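Local coordinates for periplasmic binding protein/LacI transcriptional regulator (PDB 3BRS) that probably binds a sugar in the cleft between its two lobes for uptake, as expected of a periplasmic-binding-protein-type component of a sugar transporter, at residues Cys10-Leu15 against Phe42-Lys47; Leu70-Asp75 against Ile94-Gly99. One frame throughout, in Å; residues are numbered along the deposited sequence.

Contact 1: residues Cys10-Leu15 against Phe42-Lys47; sequences CIPKVL and FMAPEK
Cys10 and Phe42, paired in parallel across neighbouring strands, set a thiol arm against an aromatic ring. Cys10 CB lies against the CD1-CE1 side of Phe42, and chi1 of -180° carries SG along the same side. Cys10 CB comes within 3.4 Å of Phe42 CD1, and Cys10 SG is 4.7 Å from the centroid of the Phe42 ring, 67° off the normal, an oblique sulfur-aromatic contact. Pro12 CG approaches the edge of the same ring, near its plane. Leu15 crosses the Phe42 side chain at about a right angle and puts CD2 4.1 Å from Phe42 CB. Its other methyl, CD1, is pressed to 3.3 Å from Ala44 CB, tighter than usual for two carbons; Leu15 chi2 (140°) is off a staggered value. Strand 39-42 is an edge strand of the parallel sheet in the N-terminal lobe and lies next to strand 7-11, with helix 20-36 in the crossover between them. The last direct hydrogen bond of this pairing runs from Met43 N to Cys10 O (3.0 Å). Beyond it come CH...O approaches: Ile11 CA lies 3.3 Å from Met43 O, which Pro12 CD also meets at 3.2 Å. After the strands, Pro45 CD rests near Lys13 O, and Val14 directs CG1 at the backbone of Lys47, 3.3 Å from its carbonyl C. Trp22 of helix 20-36 packs on Pro12, Lys13 and Val14.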
ATOM      1  N   CYS A  10      -4.128 -16.350  -3.970  1.00 33.94           N
ATOM      2  CA  CYS A  10      -3.739 -14.950  -3.698  1.00 33.33           C
ATOM      3  C   CYS A  10      -3.948 -14.591  -2.220  1.00 33.18           C
ATOM      4  O   CYS A  10      -5.038 -14.892  -1.665  1.00 35.66           O
ATOM      5  CB  CYS A  10      -4.583 -14.003  -4.600  1.00 33.13           C
ATOM      6  SG  CYS A  10      -4.059 -12.315  -4.223  1.00 33.61           S
ATOM      7  N   ILE A  11      -2.961 -13.967  -1.576  1.00 29.85           N
ATOM      8  CA  ILE A  11      -3.064 -13.656  -0.138  1.00 31.78           C
ATOM      9  C   ILE A  11      -2.831 -12.210   0.021  1.00 32.57           C
ATOM     10  O   ILE A  11      -1.695 -11.802   0.193  1.00 30.82           O
ATOM     11  CB  ILE A  11      -2.092 -14.453   0.761  1.00 31.93           C
ATOM     12  CG1 ILE A  11      -2.148 -15.961   0.435  1.00 23.99           C
ATOM     13  CG2 ILE A  11      -2.261 -14.111   2.263  1.00 29.07           C
ATOM     14  CD1 ILE A  11      -1.127 -16.820   1.282  1.00 31.33           C
ATOM     15  N   PRO A  12      -3.880 -11.402  -0.153  1.00 34.31           N
ATOM     16  CA  PRO A  12      -3.702  -9.945   0.071  1.00 31.92           C
ATOM     17  C   PRO A  12      -3.468  -9.626   1.566  1.00 32.64           C
ATOM     18  O   PRO A  12      -3.417 -10.534   2.391  1.00 34.10           O
ATOM     19  CB  PRO A  12      -4.988  -9.331  -0.427  1.00 31.61           C
ATOM     20  CG  PRO A  12      -5.800 -10.475  -1.110  1.00 36.56           C
ATOM     21  CD  PRO A  12      -5.254 -11.758  -0.525  1.00 35.47           C
ATOM     22  N   LYS A  13      -3.217  -8.367   1.924  1.00 32.38           N
ATOM     23  CA  LYS A  13      -3.040  -8.022   3.335  1.00 28.55           C
ATOM     24  C   LYS A  13      -4.392  -8.038   4.009  1.00 30.07           C
ATOM     25  O   LYS A  13      -4.444  -8.394   5.205  1.00 29.43           O
ATOM     26  CB  LYS A  13      -2.500  -6.614   3.476  1.00 28.49           C
ATOM     27  CG  LYS A  13      -1.034  -6.479   2.976  1.00 21.27           C
ATOM     28  CD  LYS A  13      -0.613  -5.068   3.321  1.00 31.84           C
ATOM     29  CE  LYS A  13       0.852  -4.799   3.025  1.00 34.69           C
ATOM     30  NZ  LYS A  13       1.011  -3.303   2.816  1.00 39.97           N
ATOM     31  N   VAL A  14      -5.441  -7.612   3.262  1.00 26.83           N
ATOM     32  CA  VAL A  14      -6.868  -7.763   3.606  1.00 33.17           C
ATOM     33  C   VAL A  14      -7.737  -7.914   2.354  1.00 35.45           C
ATOM     34  O   VAL A  14      -7.370  -7.446   1.283  1.00 36.51           O
ATOM     35  CB  VAL A  14      -7.562  -6.480   4.286  1.00 32.16           C
ATOM     36  CG1 VAL A  14      -7.093  -6.202   5.710  1.00 46.65           C
ATOM     37  CG2 VAL A  14      -7.378  -5.289   3.396  1.00 36.59           C
ATOM     38  N   LEU A  15      -8.934  -8.461   2.542  1.00 38.26           N
ATOM     39  CA  LEU A  15     -10.004  -8.388   1.546  1.00 44.12           C
ATOM     40  C   LEU A  15     -11.094  -7.475   2.093  1.00 48.20           C
ATOM     41  O   LEU A  15     -12.080  -7.960   2.571  1.00 49.59           O
ATOM     42  CB  LEU A  15     -10.584  -9.796   1.282  1.00 45.06           C
ATOM     43  CG  LEU A  15      -9.738 -10.747   0.413  1.00 53.47           C
ATOM     44  CD1 LEU A  15      -9.802 -12.124   0.989  1.00 42.25           C
ATOM     45  CD2 LEU A  15     -10.227 -10.711  -1.039  1.00 43.09           C
ATOM     46  N   PHE A  42      -8.666 -16.680  -3.010  1.00 33.09           N
ATOM     47  CA  PHE A  42      -8.170 -15.622  -2.079  1.00 31.52           C
ATOM     48  C   PHE A  42      -8.306 -15.990  -0.595  1.00 32.03           C
ATOM     49  O   PHE A  42      -9.251 -16.661  -0.206  1.00 35.48           O
ATOM     50  CB  PHE A  42      -8.932 -14.353  -2.341  1.00 27.39           C
ATOM     51  CG  PHE A  42      -8.765 -13.854  -3.732  1.00 34.55           C
ATOM     52  CD1 PHE A  42      -7.722 -12.948  -4.041  1.00 35.99           C
ATOM     53  CD2 PHE A  42      -9.584 -14.288  -4.751  1.00 28.36           C
ATOM     54  CE1 PHE A  42      -7.529 -12.433  -5.384  1.00 30.96           C
ATOM     55  CE2 PHE A  42      -9.382 -13.798  -6.103  1.00 35.60           C
ATOM     56  CZ  PHE A  42      -8.319 -12.873  -6.391  1.00 33.69           C
ATOM     57  N   MET A  43      -7.325 -15.637   0.204  1.00 28.86           N
ATOM     58  CA  MET A  43      -7.316 -15.918   1.627  1.00 33.63           C
ATOM     59  C   MET A  43      -6.709 -14.619   2.180  1.00 34.61           C
ATOM     60  O   MET A  43      -5.791 -14.140   1.576  1.00 34.85           O
ATOM     61  CB  MET A  43      -6.371 -17.112   1.984  1.00 33.97           C
ATOM     62  CG  MET A  43      -6.621 -18.468   1.209  1.00 46.65           C
ATOM     63  SD  MET A  43      -5.539 -19.822   1.786  1.00 34.01           S
ATOM     64  CE  MET A  43      -5.775 -20.161   3.521  1.00 36.11           C
ATOM     65  N   ALA A  44      -7.200 -14.052   3.296  1.00 33.44           N
ATOM     66  CA  ALA A  44      -6.660 -12.796   3.796  1.00 33.70           C
ATOM     67  C   ALA A  44      -7.159 -12.711   5.217  1.00 35.80           C
ATOM     68  O   ALA A  44      -8.227 -13.292   5.536  1.00 34.98           O
ATOM     69  CB  ALA A  44      -7.160 -11.562   2.943  1.00 31.77           C
ATOM     70  N   PRO A  45      -6.371 -12.057   6.097  1.00 35.21           N
ATOM     71  CA  PRO A  45      -6.913 -11.802   7.462  1.00 32.74           C
ATOM     72  C   PRO A  45      -7.969 -10.722   7.360  1.00 28.48           C
ATOM     73  O   PRO A  45      -8.294 -10.187   6.225  1.00 26.18           O
ATOM     74  CB  PRO A  45      -5.724 -11.249   8.201  1.00 30.18           C
ATOM     75  CG  PRO A  45      -4.503 -11.607   7.292  1.00 39.01           C
ATOM     76  CD  PRO A  45      -4.999 -11.542   5.952  1.00 32.21           C
ATOM     77  N   GLU A  46      -8.488 -10.379   8.518  1.00 29.06           N
ATOM     78  CA  GLU A  46      -9.506  -9.358   8.569  1.00 34.75           C
ATOM     79  C   GLU A  46      -8.952  -7.999   8.713  1.00 35.37           C
ATOM     80  O   GLU A  46      -9.608  -7.050   8.390  1.00 37.54           O
ATOM     81  CB  GLU A  46     -10.623  -9.673   9.587  1.00 39.08           C
ATOM     82  CG  GLU A  46     -11.415 -10.924   9.192  1.00 63.63           C
ATOM     83  CD  GLU A  46     -12.456 -11.260  10.218  1.00 52.72           C
ATOM     84  OE1 GLU A  46     -12.110 -11.262  11.430  1.00 72.31           O
ATOM     85  OE2 GLU A  46     -13.614 -11.516   9.822  1.00 71.11           O
ATOM     86  N   LYS A  47      -7.697  -7.908   9.116  1.00 34.96           N
ATOM     87  CA  LYS A  47      -7.012  -6.621   9.294  1.00 33.55           C
ATOM     88  C   LYS A  47      -5.674  -6.661   8.646  1.00 31.69           C
ATOM     89  O   LYS A  47      -4.937  -7.606   8.898  1.00 30.25           O
ATOM     90  CB  LYS A  47      -6.753  -6.454  10.785  1.00 34.89           C
ATOM     91  CG  LYS A  47      -8.049  -6.418  11.572  1.00 33.40           C
ATOM     92  CD  LYS A  47      -8.039  -5.331  12.503  1.00 46.43           C
ATOM     93  CE  LYS A  47      -7.818  -5.846  13.847  1.00 47.82           C
ATOM     94  NZ  LYS A  47      -9.200  -6.036  14.408  1.00 56.00           N
TER

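Contact 2: residues Leu70-Asp75 against Ile94-Gly99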
ATOM      1  N   LEU A  70       0.446 -15.850  -4.464  1.00 30.21           N
ATOM      2  CA  LEU A  70       0.753 -14.413  -4.610  1.00 30.11           C
ATOM      3  C   LEU A  70       0.575 -13.748  -3.247  1.00 30.20           C
ATOM      4  O   LEU A  70      -0.468 -13.935  -2.638  1.00 31.28           O
ATOM      5  CB  LEU A  70      -0.193 -13.706  -5.606  1.00 28.68           C
ATOM      6  CG  LEU A  70      -0.213 -14.313  -6.996  1.00 29.78           C
ATOM      7  CD1 LEU A  70      -1.088 -15.548  -7.028  1.00 29.57           C
ATOM      8  CD2 LEU A  70      -0.797 -13.255  -7.817  1.00 36.99           C
ATOM      9  N   LEU A  71       1.512 -12.909  -2.788  1.00 25.16           N
ATOM     10  CA  LEU A  71       1.469 -12.605  -1.402  1.00 23.36           C
ATOM     11  C   LEU A  71       1.754 -11.167  -1.257  1.00 26.67           C
ATOM     12  O   LEU A  71       2.759 -10.714  -1.815  1.00 29.13           O
ATOM     13  CB  LEU A  71       2.520 -13.450  -0.643  1.00 22.88           C
ATOM     14  CG  LEU A  71       2.795 -13.052   0.799  1.00 30.98           C
ATOM     15  CD1 LEU A  71       1.526 -13.175   1.705  1.00 29.04           C
ATOM     16  CD2 LEU A  71       3.976 -13.908   1.320  1.00 25.35           C
ATOM     17  N   ALA A  72       0.891 -10.447  -0.517  1.00 26.30           N
ATOM     18  CA  ALA A  72       1.202  -9.035  -0.131  1.00 27.49           C
ATOM     19  C   ALA A  72       1.616  -9.167   1.326  1.00 30.06           C
ATOM     20  O   ALA A  72       0.824  -9.603   2.153  1.00 33.08           O
ATOM     21  CB  ALA A  72       0.025  -8.102  -0.354  1.00 19.81           C
ATOM     22  N   ALA A  73       2.921  -8.957   1.600  1.00 29.00           N
ATOM     23  CA  ALA A  73       3.486  -9.370   2.901  1.00 25.95           C
ATOM     24  C   ALA A  73       3.022  -8.376   3.939  1.00 25.78           C
ATOM     25  O   ALA A  73       3.345  -7.159   3.905  1.00 26.09           O
ATOM     26  CB  ALA A  73       4.988  -9.376   2.814  1.00 26.83           C
ATOM     27  N   ALA A  74       2.379  -8.862   4.978  1.00 26.94           N
ATOM     28  CA  ALA A  74       1.939  -7.919   6.044  1.00 28.28           C
ATOM     29  C   ALA A  74       3.108  -7.212   6.755  1.00 31.56           C
ATOM     30  O   ALA A  74       2.990  -6.094   7.207  1.00 34.74           O
ATOM     31  CB  ALA A  74       1.000  -8.605   7.052  1.00 27.43           C
ATOM     32  N   ASP A  75       4.204  -7.917   6.933  1.00 28.97           N
ATOM     33  CA  ASP A  75       5.299  -7.421   7.729  1.00 27.34           C
ATOM     34  C   ASP A  75       6.614  -7.616   6.976  1.00 25.44           C
ATOM     35  O   ASP A  75       6.952  -8.734   6.525  1.00 25.42           O
ATOM     36  CB  ASP A  75       5.354  -8.221   9.082  1.00 30.51           C
ATOM     37  CG  ASP A  75       6.201  -7.503  10.075  1.00 41.41           C
ATOM     38  OD1 ASP A  75       7.396  -7.675   9.992  1.00 30.67           O
ATOM     39  OD2 ASP A  75       5.713  -6.629  10.810  1.00 35.43           O
ATOM     40  N   ILE A  94       5.054 -15.156  -6.045  1.00 25.88           N
ATOM     41  CA  ILE A  94       4.966 -13.742  -6.516  1.00 26.20           C
ATOM     42  C   ILE A  94       4.680 -12.823  -5.361  1.00 29.15           C
ATOM     43  O   ILE A  94       3.719 -13.024  -4.586  1.00 34.20           O
ATOM     44  CB  ILE A  94       3.807 -13.529  -7.573  1.00 23.69           C
ATOM     45  CG1 ILE A  94       3.933 -14.504  -8.648  1.00 26.61           C
ATOM     46  CG2 ILE A  94       3.729 -12.061  -8.205  1.00 22.95           C
ATOM     47  CD1 ILE A  94       5.321 -14.658  -9.085  1.00 32.55           C
ATOM     48  N   VAL A  95       5.526 -11.826  -5.165  1.00 28.28           N
ATOM     49  CA  VAL A  95       5.162 -10.800  -4.196  1.00 26.06           C
ATOM     50  C   VAL A  95       4.382  -9.671  -4.903  1.00 28.84           C
ATOM     51  O   VAL A  95       4.822  -9.196  -5.906  1.00 31.37           O
ATOM     52  CB  VAL A  95       6.271 -10.331  -3.389  1.00 26.51           C
ATOM     53  CG1 VAL A  95       5.883  -8.983  -2.762  1.00 36.84           C
ATOM     54  CG2 VAL A  95       6.598 -11.397  -2.278  1.00 33.22           C
ATOM     55  N   ILE A  96       3.171  -9.338  -4.409  1.00 29.00           N
ATOM     56  CA  ILE A  96       2.411  -8.230  -4.962  1.00 32.76           C
ATOM     57  C   ILE A  96       2.277  -7.041  -3.924  1.00 34.37           C
ATOM     58  O   ILE A  96       2.115  -7.249  -2.716  1.00 34.29           O
ATOM     59  CB  ILE A  96       1.044  -8.708  -5.305  1.00 34.60           C
ATOM     60  CG1 ILE A  96       0.530  -9.530  -4.133  1.00 28.70           C
ATOM     61  CG2 ILE A  96       1.015  -9.402  -6.719  1.00 36.27           C
ATOM     62  CD1 ILE A  96      -1.007  -9.638  -4.104  1.00 25.70           C
ATOM     63  N   ASP A  97       2.367  -5.804  -4.387  1.00 35.96           N
ATOM     64  CA  ASP A  97       2.236  -4.637  -3.482  1.00 32.49           C
ATOM     65  C   ASP A  97       3.344  -4.440  -2.454  1.00 30.34           C
ATOM     66  O   ASP A  97       3.952  -3.406  -2.491  1.00 27.16           O
ATOM     67  CB  ASP A  97       0.875  -4.686  -2.804  1.00 34.84           C
ATOM     68  CG  ASP A  97       0.669  -3.551  -1.801  1.00 56.69           C
ATOM     69  OD1 ASP A  97       0.845  -2.401  -2.179  1.00 41.05           O
ATOM     70  OD2 ASP A  97       0.337  -3.786  -0.642  1.00 42.83           O
ATOM     71  N   SER A  98       3.681  -5.427  -1.593  1.00 30.13           N
ATOM     72  CA  SER A  98       4.436  -5.106  -0.367  1.00 30.77           C
ATOM     73  C   SER A  98       5.413  -6.180  -0.097  1.00 32.49           C
ATOM     74  O   SER A  98       4.986  -7.304   0.134  1.00 32.47           O
ATOM     75  CB  SER A  98       3.544  -4.966   0.844  1.00 31.07           C
ATOM     76  OG  SER A  98       4.232  -4.185   1.830  1.00 31.07           O
ATOM     77  N   GLY A  99       6.710  -5.859  -0.202  1.00 27.48           N
ATOM     78  CA  GLY A  99       7.755  -6.904  -0.123  1.00 27.64           C
ATOM     79  C   GLY A  99       8.227  -7.279   1.281  1.00 28.35           C
ATOM     80  O   GLY A  99       7.781  -6.701   2.327  1.00 25.79           O
TER
HETATM   81  O   HOH W   1       5.663  -5.639   3.873  1.00 32.68           O
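With chi1 at 46°, Ile96 holds CG1 between its backbone N and carbonyl carbon, which lays CG1 3.4 Å from Leu71 O and brings the branch alongside Ala72 CB. Leu70 and Ile94 each swing the chain anti to the carbonyl carbon (chi1 -57° and -52°); they lie side by side, pointing the same way, with Leu70 CG 4.1 Å from Ile94 CB. This pair faces helix 246-262, whereas Leu71 and Val95 point to the opposite face, where Leu71 packs on helix 51-63. Leu71 straddles Val95, both of its backbone groups turned to the same strand: its N donates to Ile94 O (2.8 Å), and its O accepts from Ile96 N (3.0 Å). At Asp97 the chain folds into a classic gamma-turn, closed by Ser98 N to Ile96 O at 2.7 Å. Pairing resumes past it, from Ala73 N to Ser98 O (3.0 Å). One water then donates to Ala73 O and Gly99 O and accepts from Ser98 OG, knitting the two loops. The arrangement is that of adjacent parallel strands in a beta-alpha-beta unit, their C-terminal loops leading to the interlobe cleft of a type I periplasmic-binding-protein fold.

How the contacts relate
Contacts 1 and 2, with centres about 11 Å apart, share one parallel sheet: strand 7-11 of contact 1 lies between strand 39-42 and strand 68-71 of contact 2. Ile11 bridges them through probable backbone hydrogen bonds, its N 2.7 Å from Leu70 O and its O 3.0 Å from Ala72 N. Farther along, Lys13 reaches over the second pair of loops, with CE 3.5 Å from Ser98 CB. Gln54 NE2 bonds to Pro12 O and to Ala72 O. Weak hydrogen bonds of Lys13 NZ with Thr145 OG1 and of Ser98 OG with Thr145 N join these loops to the other lobe, a location consistent with the sugar-binding cleft of related proteins.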